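Computational Design of Enzyme (PDB 3TP4) is a computationally designed enzyme on a family 26 glycosidase-like TIM barrel, probably built to carry a serine-containing catalytic triad of hydrolase type. Local coordinates at residues H174-S179 and F280-V285; Q403-E408 and L427-P432. All blocks are in the same frame, centred on the assembly; numbering follows the deposited sequence.

In the fold
Interaction 1 belongs to the TIM barrel and interaction 2 to the Ig-like module that follows it in the chain. Their centres are 39 Å apart, and even their nearest atoms are about 19 Å apart, so neither touches the other. They lie on opposite sides of the chain's centre, with interaction 1 about 12 Å and interaction 2 about 29 Å from it, centre to centre. Interaction 1 joins two parts of the barrel around R282, whose side chain passes near, without touching, S70, H37 and E320, a group with the geometry of a Ser-His-Glu charge relay and plausibly the designed triad. Interaction 2 is apolar packing inside the smaller domain, remote from that group.

Interaction 1: residues H174-S179 and F280-V285; sequences HENAGS and FTRFGV
The guanidinium of R282 reaches across to the 174-179 loop and meets N176, where NH1 gives a weak hydrogen bond to OD1 (2.9 Å). The bond is bent, at 130° about the hydrogen; OD1 lies oblique to the guanidinium, and the two side chains cross at about a right angle. H174 comes no closer than 3.9 Å, from its ND1 to R282 NH1; NH1 sits at the rim of the imidazole, whose plane is 84° from that of the guanidinium.

Two waters extend the grip on the arginine. One accepts a hydrogen bond from R282 NH1 (2.7 Å), lying in the guanidinium plane, and also sits 2.9 Å from H174 ND1 and 2.8 Å from E175 O. A second accepts from R282 NH2 and donates to N176 O, so both terminal nitrogens are tied to the loop. The loop follows the fourth strand of the TIM barrel and R282 lies in the seventh, the strands on which natural family 26 glycosidases carry their two catalytic glutamates.

A bend at chi3 (81°) turns the end of the arginine toward N176, while F181 and D246 touch its side chain. N176 is itself held by E115, whose OE2 takes a hydrogen bond from ND2 and so fixes which end of the amide offers its oxygen. Farther along, E175 OE2 accepts from A177 N, just before the cis peptide that leads into G178.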
ATOM      1  N   HIS A 174      -3.884   2.557   4.702  1.00 26.08           N
ATOM      2  CA  HIS A 174      -4.458   1.279   5.105  1.00 25.59           C
ATOM      3  C   HIS A 174      -4.764   1.292   6.614  1.00 25.01           C
ATOM      4  O   HIS A 174      -4.142   2.025   7.381  1.00 24.74           O
ATOM      5  CB  HIS A 174      -3.516   0.116   4.743  1.00 20.54           C
ATOM      6  CG  HIS A 174      -2.193   0.183   5.441  1.00 29.74           C
ATOM      7  ND1 HIS A 174      -1.859  -0.653   6.485  1.00 33.68           N
ATOM      8  CD2 HIS A 174      -1.138   1.017   5.273  1.00 28.94           C
ATOM      9  CE1 HIS A 174      -0.643  -0.354   6.915  1.00 29.18           C
ATOM     10  NE2 HIS A 174      -0.188   0.660   6.200  1.00 31.00           N
ATOM     11  N   GLU A 175      -5.733   0.474   7.009  1.00 28.20           N
ATOM     12  CA  GLU A 175      -6.253   0.427   8.373  1.00 27.58           C
ATOM     13  C   GLU A 175      -5.364  -0.405   9.273  1.00 32.39           C
ATOM     14  O   GLU A 175      -5.057  -1.551   8.952  1.00 32.28           O
ATOM     15  CB  GLU A 175      -7.656  -0.182   8.336  1.00 24.67           C
ATOM     16  CG  GLU A 175      -8.307  -0.420   9.696  1.00 31.89           C
ATOM     17  CD  GLU A 175      -8.381   0.838  10.551  1.00 35.87           C
ATOM     18  OE1 GLU A 175      -9.340   1.618  10.391  1.00 37.16           O
ATOM     19  OE2 GLU A 175      -7.474   1.050  11.374  1.00 34.24           O
ATOM     20  N   ASN A 176      -4.972   0.150  10.417  1.00 33.02           N
ATOM     21  CA  ASN A 176      -4.117  -0.583  11.350  1.00 37.82           C
ATOM     22  C   ASN A 176      -4.832  -1.407  12.424  1.00 34.61           C
ATOM     23  O   ASN A 176      -4.195  -2.156  13.150  1.00 31.62           O
ATOM     24  CB  ASN A 176      -3.071   0.336  11.972  1.00 40.14           C
ATOM     25  CG  ASN A 176      -1.900   0.585  11.041  1.00 47.09           C
ATOM     26  OD1 ASN A 176      -1.292  -0.359  10.519  1.00 36.82           O
ATOM     27  ND2 ASN A 176      -1.589   1.852  10.810  1.00 47.40           N
ATOM     28  N   ALA A 177      -6.149  -1.276  12.520  1.00 34.74           N
ATOM     29  CA  ALA A 177      -6.949  -2.176  13.363  1.00 47.22           C
ATOM     30  C   ALA A 177      -7.850  -3.010  12.444  1.00 50.42           C
ATOM     31  O   ALA A 177      -8.013  -2.643  11.289  1.00 69.78           O
ATOM     32  CB  ALA A 177      -7.786  -1.363  14.336  1.00 44.84           C
ATOM     33  N   GLY A 178      -8.426  -4.128  12.898  1.00 59.58           N
ATOM     34  CA  GLY A 178      -8.115  -4.807  14.145  1.00 46.66           C
ATOM     35  C   GLY A 178      -7.484  -6.128  13.747  1.00 46.52           C
ATOM     36  O   GLY A 178      -6.276  -6.172  13.538  1.00 53.13           O
ATOM     37  N   SER A 179      -8.281  -7.194  13.620  1.00 44.62           N
ATOM     38  CA  SER A 179      -7.766  -8.481  13.127  1.00 36.83           C
ATOM     39  C   SER A 179      -8.001  -8.689  11.629  1.00 41.25           C
ATOM     40  O   SER A 179      -7.322  -9.512  10.992  1.00 39.18           O
ATOM     41  CB  SER A 179      -8.352  -9.666  13.906  1.00 47.31           C
ATOM     42  OG  SER A 179      -7.494 -10.053  14.969  1.00 50.42           O
ATOM     43  N   PHE A 280       0.894 -11.553   0.606  1.00 18.92           N
ATOM     44  CA  PHE A 280       0.192 -11.675   1.889  1.00 22.40           C
ATOM     45  C   PHE A 280       0.696 -10.528   2.786  1.00 21.59           C
ATOM     46  O   PHE A 280       1.482 -10.737   3.713  1.00 25.96           O
ATOM     47  CB  PHE A 280       0.508 -13.055   2.494  1.00 22.49           C
ATOM     48  CG  PHE A 280      -0.333 -13.435   3.703  1.00 25.81           C
ATOM     49  CD1 PHE A 280      -1.273 -12.560   4.244  1.00 22.47           C
ATOM     50  CD2 PHE A 280      -0.150 -14.679   4.311  1.00 20.55           C
ATOM     51  CE1 PHE A 280      -2.030 -12.926   5.383  1.00 24.77           C
ATOM     52  CE2 PHE A 280      -0.889 -15.055   5.439  1.00 24.96           C
ATOM     53  CZ  PHE A 280      -1.830 -14.187   5.977  1.00 22.38           C
ATOM     54  N   THR A 281       0.250  -9.309   2.494  1.00 23.17           N
ATOM     55  CA  THR A 281       0.892  -8.110   3.038  1.00 21.70           C
ATOM     56  C   THR A 281       1.025  -8.096   4.550  1.00 24.67           C
ATOM     57  O   THR A 281       2.032  -7.635   5.080  1.00 25.42           O
ATOM     58  CB  THR A 281       0.220  -6.796   2.539  1.00 23.40           C
ATOM     59  OG1 THR A 281      -1.211  -6.931   2.562  1.00 21.83           O
ATOM     60  CG2 THR A 281       0.691  -6.482   1.122  1.00 22.81           C
ATOM     61  N   ARG A 282       0.017  -8.590   5.254  1.00 21.61           N
ATOM     62  CA  ARG A 282       0.106  -8.641   6.702  1.00 23.50           C
ATOM     63  C   ARG A 282      -0.425  -9.943   7.263  1.00 23.11           C
ATOM     64  O   ARG A 282      -1.536 -10.374   6.930  1.00 22.58           O
ATOM     65  CB  ARG A 282      -0.643  -7.460   7.324  1.00 21.82           C
ATOM     66  CG  ARG A 282      -0.027  -6.118   7.022  1.00 24.90           C
ATOM     67  CD  ARG A 282      -0.778  -5.017   7.766  1.00 32.15           C
ATOM     68  NE  ARG A 282      -0.351  -4.910   9.163  1.00 38.42           N
ATOM     69  CZ  ARG A 282      -0.789  -3.969   9.998  1.00 45.19           C
ATOM     70  NH1 ARG A 282      -1.675  -3.067   9.579  1.00 45.79           N
ATOM     71  NH2 ARG A 282      -0.346  -3.923  11.244  1.00 40.47           N
ATOM     72  N   PHE A 283       0.380 -10.567   8.115  1.00 20.74           N
ATOM     73  CA  PHE A 283      -0.023 -11.788   8.793  1.00 23.63           C
ATOM     74  C   PHE A 283       0.534 -11.785  10.206  1.00 23.70           C
ATOM     75  O   PHE A 283       1.552 -11.145  10.478  1.00 28.61           O
ATOM     76  CB  PHE A 283       0.462 -13.027   8.027  1.00 23.16           C
ATOM     77  CG  PHE A 283       1.845 -13.502   8.423  1.00 20.64           C
ATOM     78  CD1 PHE A 283       2.982 -12.848   7.966  1.00 19.82           C
ATOM     79  CD2 PHE A 283       2.002 -14.613   9.237  1.00 26.26           C
ATOM     80  CE1 PHE A 283       4.252 -13.303   8.304  1.00 20.99           C
ATOM     81  CE2 PHE A 283       3.270 -15.067   9.596  1.00 27.54           C
ATOM     82  CZ  PHE A 283       4.399 -14.411   9.128  1.00 22.02           C
ATOM     83  N   GLY A 284      -0.113 -12.521  11.105  1.00 26.15           N
ATOM     84  CA  GLY A 284       0.407 -12.645  12.460  1.00 25.19           C
ATOM     85  C   GLY A 284      -0.601 -13.240  13.430  1.00 28.26           C
ATOM     86  O   GLY A 284      -1.767 -13.423  13.083  1.00 27.77           O
ATOM     87  N   VAL A 285      -0.144 -13.564  14.635  1.00 28.08           N
ATOM     88  CA  VAL A 285      -1.044 -14.001  15.699  1.00 31.18           C
ATOM     89  C   VAL A 285      -1.787 -12.782  16.260  1.00 27.07           C
ATOM     90  O   VAL A 285      -1.160 -11.794  16.628  1.00 26.09           O
ATOM     91  CB  VAL A 285      -0.270 -14.680  16.842  1.00 36.13           C
ATOM     92  CG1 VAL A 285      -1.200 -14.982  18.014  1.00 31.33           C
ATOM     93  CG2 VAL A 285       0.415 -15.967  16.346  1.00 34.54           C
TER
HETATM   94  O   HOH W   1      -3.274  -3.030   7.357  1.00 32.62           O
HETATM   95  O   HOH W   2      -1.704  -2.844  13.522  1.00 49.40           O

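Interaction 2: residues Q403-E408 and L427-P432; sequences QSVTVE and LWWTAP
V405 sets CG2 over the five-membered ring of the W429 indole, 3.6 Å from that ring's centroid and 17° off its normal, a CH-pi contact. Its nearest ring atom is W429 CD2, 3.5 Å from V405 CG2, on the bond shared by the two rings. The valine rotamer decides which methyl does this, since CG1 stands anti to the backbone N (chi1 -178°) and CG2 is left beside that nitrogen, facing the indole. On W429, chi1 (-71°) sets CG beside the backbone N, and the turn about the CB-CG bond then lays the six-membered ring toward Q403 and S404; there W429 CH2 lies 3.6 Å from Q403 O and 3.9 Å from S404 CA.

Strand 414-423 pairs with both strands concerned, and the CA atoms of V405 and W429 are 7.0 Å apart, both side chains pointing toward the other segment, consistent with packing inside an Ig-like beta sandwich. V397 and A451 also touch V405, and the ring of Y423 meets the indole. Q403 and S404 face T452 in a classic beta bulge. With an alanine here instead of the indole, V405 CG2 would probably lose its aromatic face and Y423 its ring partner, opening a gap beside the bulge. With no direct hydrogen bond between the two segments, their contact is mainly van der Waals and CH-pi in character, and so depends on close fit rather than bond direction.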
ATOM      1  N   GLN A 403      -7.017  17.189 -25.649  1.00 27.19           N
ATOM      2  CA  GLN A 403      -7.404  18.432 -26.316  1.00 32.09           C
ATOM      3  C   GLN A 403      -8.562  19.119 -25.619  1.00 31.25           C
ATOM      4  O   GLN A 403      -8.628  20.339 -25.595  1.00 31.17           O
ATOM      5  CB  GLN A 403      -7.765  18.221 -27.794  1.00 35.40           C
ATOM      6  CG  GLN A 403      -6.679  17.551 -28.617  1.00 50.11           C
ATOM      7  CD  GLN A 403      -7.222  16.393 -29.437  1.00 57.47           C
ATOM      8  OE1 GLN A 403      -7.930  16.602 -30.426  1.00 55.34           O
ATOM      9  NE2 GLN A 403      -6.910  15.161 -29.017  1.00 42.26           N
ATOM     10  N   SER A 404      -9.483  18.344 -25.063  1.00 24.53           N
ATOM     11  CA  SER A 404     -10.643  18.941 -24.425  1.00 24.78           C
ATOM     12  C   SER A 404     -11.331  17.932 -23.534  1.00 31.45           C
ATOM     13  O   SER A 404     -11.137  16.726 -23.677  1.00 29.43           O
ATOM     14  CB  SER A 404     -11.630  19.464 -25.478  1.00 33.81           C
ATOM     15  OG  SER A 404     -12.224  18.389 -26.185  1.00 31.46           O
ATOM     16  N   VAL A 405     -12.120  18.440 -22.597  1.00 28.85           N
ATOM     17  CA  VAL A 405     -12.880  17.604 -21.687  1.00 25.47           C
ATOM     18  C   VAL A 405     -14.202  18.320 -21.467  1.00 29.53           C
ATOM     19  O   VAL A 405     -14.233  19.515 -21.156  1.00 30.29           O
ATOM     20  CB  VAL A 405     -12.179  17.427 -20.316  1.00 28.69           C
ATOM     21  CG1 VAL A 405     -12.994  16.510 -19.416  1.00 30.20           C
ATOM     22  CG2 VAL A 405     -10.750  16.871 -20.479  1.00 29.27           C
ATOM     23  N   THR A 406     -15.290  17.593 -21.652  1.00 23.81           N
ATOM     24  CA  THR A 406     -16.616  18.127 -21.381  1.00 25.26           C
ATOM     25  C   THR A 406     -17.257  17.248 -20.331  1.00 27.11           C
ATOM     26  O   THR A 406     -16.910  16.070 -20.182  1.00 30.06           O
ATOM     27  CB  THR A 406     -17.497  18.143 -22.646  1.00 33.14           C
ATOM     28  OG1 THR A 406     -17.589  16.817 -23.170  1.00 37.75           O
ATOM     29  CG2 THR A 406     -16.894  19.069 -23.721  1.00 29.70           C
ATOM     30  N   VAL A 407     -18.163  17.825 -19.563  1.00 26.26           N
ATOM     31  CA  VAL A 407     -18.839  17.071 -18.527  1.00 24.29           C
ATOM     32  C   VAL A 407     -20.326  17.225 -18.772  1.00 31.68           C
ATOM     33  O   VAL A 407     -20.809  18.318 -19.087  1.00 31.44           O
ATOM     34  CB  VAL A 407     -18.453  17.564 -17.114  1.00 21.03           C
ATOM     35  CG1 VAL A 407     -19.449  17.069 -16.065  1.00 24.15           C
ATOM     36  CG2 VAL A 407     -17.042  17.095 -16.756  1.00 27.63           C
ATOM     37  N   GLU A 408     -21.046  16.119 -18.671  1.00 27.81           N
ATOM     38  CA  GLU A 408     -22.481  16.148 -18.845  1.00 27.70           C
ATOM     39  C   GLU A 408     -23.111  15.715 -17.533  1.00 30.47           C
ATOM     40  O   GLU A 408     -22.799  14.650 -17.002  1.00 31.41           O
ATOM     41  CB  GLU A 408     -22.888  15.225 -19.991  1.00 36.83           C
ATOM     42  CG  GLU A 408     -24.323  15.362 -20.412  1.00 48.39           C
ATOM     43  CD  GLU A 408     -24.666  14.427 -21.552  1.00 55.56           C
ATOM     44  OE1 GLU A 408     -24.904  13.235 -21.265  1.00 54.80           O
ATOM     45  OE2 GLU A 408     -24.690  14.886 -22.723  1.00 46.48           O
ATOM     46  N   LEU A 427      -2.641  19.770 -13.103  1.00 32.65           N
ATOM     47  CA  LEU A 427      -3.119  18.423 -12.796  1.00 23.41           C
ATOM     48  C   LEU A 427      -4.526  18.116 -13.337  1.00 24.73           C
ATOM     49  O   LEU A 427      -4.770  17.031 -13.881  1.00 30.79           O
ATOM     50  CB  LEU A 427      -3.088  18.220 -11.273  1.00 28.57           C
ATOM     51  CG  LEU A 427      -3.216  16.786 -10.763  1.00 31.05           C
ATOM     52  CD1 LEU A 427      -2.138  15.888 -11.357  1.00 31.25           C
ATOM     53  CD2 LEU A 427      -3.149  16.756  -9.239  1.00 33.91           C
ATOM     54  N   TRP A 428      -5.446  19.066 -13.198  1.00 23.70           N
ATOM     55  CA  TRP A 428      -6.858  18.816 -13.513  1.00 26.30           C
ATOM     56  C   TRP A 428      -7.460  19.750 -14.563  1.00 24.09           C
ATOM     57  O   TRP A 428      -7.064  20.911 -14.691  1.00 23.76           O
ATOM     58  CB  TRP A 428      -7.725  18.950 -12.260  1.00 23.53           C
ATOM     59  CG  TRP A 428      -7.412  18.010 -11.121  1.00 19.26           C
ATOM     60  CD1 TRP A 428      -7.499  16.646 -11.128  1.00 20.24           C
ATOM     61  CD2 TRP A 428      -7.021  18.383  -9.792  1.00 17.77           C
ATOM     62  NE1 TRP A 428      -7.162  16.145  -9.883  1.00 24.77           N
ATOM     63  CE2 TRP A 428      -6.861  17.193  -9.052  1.00 28.57           C
ATOM     64  CE3 TRP A 428      -6.763  19.609  -9.167  1.00 20.18           C
ATOM     65  CZ2 TRP A 428      -6.464  17.194  -7.712  1.00 27.42           C
ATOM     66  CZ3 TRP A 428      -6.372  19.607  -7.834  1.00 28.43           C
ATOM     67  CH2 TRP A 428      -6.224  18.408  -7.126  1.00 27.45           C
ATOM     68  N   TRP A 429      -8.451  19.218 -15.274  1.00 25.82           N
ATOM     69  CA  TRP A 429      -9.382  19.989 -16.076  1.00 22.40           C
ATOM     70  C   TRP A 429     -10.543  20.290 -15.150  1.00 19.36           C
ATOM     71  O   TRP A 429     -11.020  19.390 -14.460  1.00 26.03           O
ATOM     72  CB  TRP A 429      -9.869  19.148 -17.264  1.00 25.07           C
ATOM     73  CG  TRP A 429      -8.802  18.926 -18.299  1.00 25.85           C
ATOM     74  CD1 TRP A 429      -7.747  18.066 -18.219  1.00 23.24           C
ATOM     75  CD2 TRP A 429      -8.699  19.576 -19.573  1.00 22.67           C
ATOM     76  NE1 TRP A 429      -6.982  18.150 -19.365  1.00 27.22           N
ATOM     77  CE2 TRP A 429      -7.549  19.064 -20.211  1.00 24.69           C
ATOM     78  CE3 TRP A 429      -9.462  20.549 -20.231  1.00 20.41           C
ATOM     79  CZ2 TRP A 429      -7.145  19.490 -21.470  1.00 23.39           C
ATOM     80  CZ3 TRP A 429      -9.057  20.973 -21.481  1.00 22.82           C
ATOM     81  CH2 TRP A 429      -7.907  20.445 -22.087  1.00 24.86           C
ATOM     82  N   THR A 430     -10.977  21.549 -15.091  1.00 25.65           N
ATOM     83  CA  THR A 430     -11.971  21.948 -14.095  1.00 24.06           C
ATOM     84  C   THR A 430     -13.046  22.861 -14.658  1.00 23.80           C
ATOM     85  O   THR A 430     -12.865  23.472 -15.701  1.00 24.66           O
ATOM     86  CB  THR A 430     -11.325  22.652 -12.856  1.00 23.69           C
ATOM     87  OG1 THR A 430     -10.916  23.987 -13.200  1.00 24.26           O
ATOM     88  CG2 THR A 430     -10.140  21.877 -12.377  1.00 24.07           C
ATOM     89  N   ALA A 431     -14.171  22.932 -13.945  1.00 23.16           N
ATOM     90  CA  ALA A 431     -15.250  23.874 -14.233  1.00 24.29           C
ATOM     91  C   ALA A 431     -16.104  23.994 -12.985  1.00 24.50           C
ATOM     92  O   ALA A 431     -16.173  23.058 -12.182  1.00 25.91           O
ATOM     93  CB  ALA A 431     -16.106  23.379 -15.402  1.00 26.77           C
ATOM     94  N   PRO A 432     -16.755  25.148 -12.804  1.00 24.75           N
ATOM     95  CA  PRO A 432     -17.674  25.285 -11.672  1.00 26.28           C
ATOM     96  C   PRO A 432     -18.967  24.517 -11.974  1.00 28.08           C
ATOM     97  O   PRO A 432     -19.334  24.405 -13.138  1.00 30.17           O
ATOM     98  CB  PRO A 432     -17.950  26.791 -11.635  1.00 26.38           C
ATOM     99  CG  PRO A 432     -17.787  27.234 -13.075  1.00 27.36           C
ATOM    100  CD  PRO A 432     -16.679  26.372 -13.630  1.00 25.76           C
TER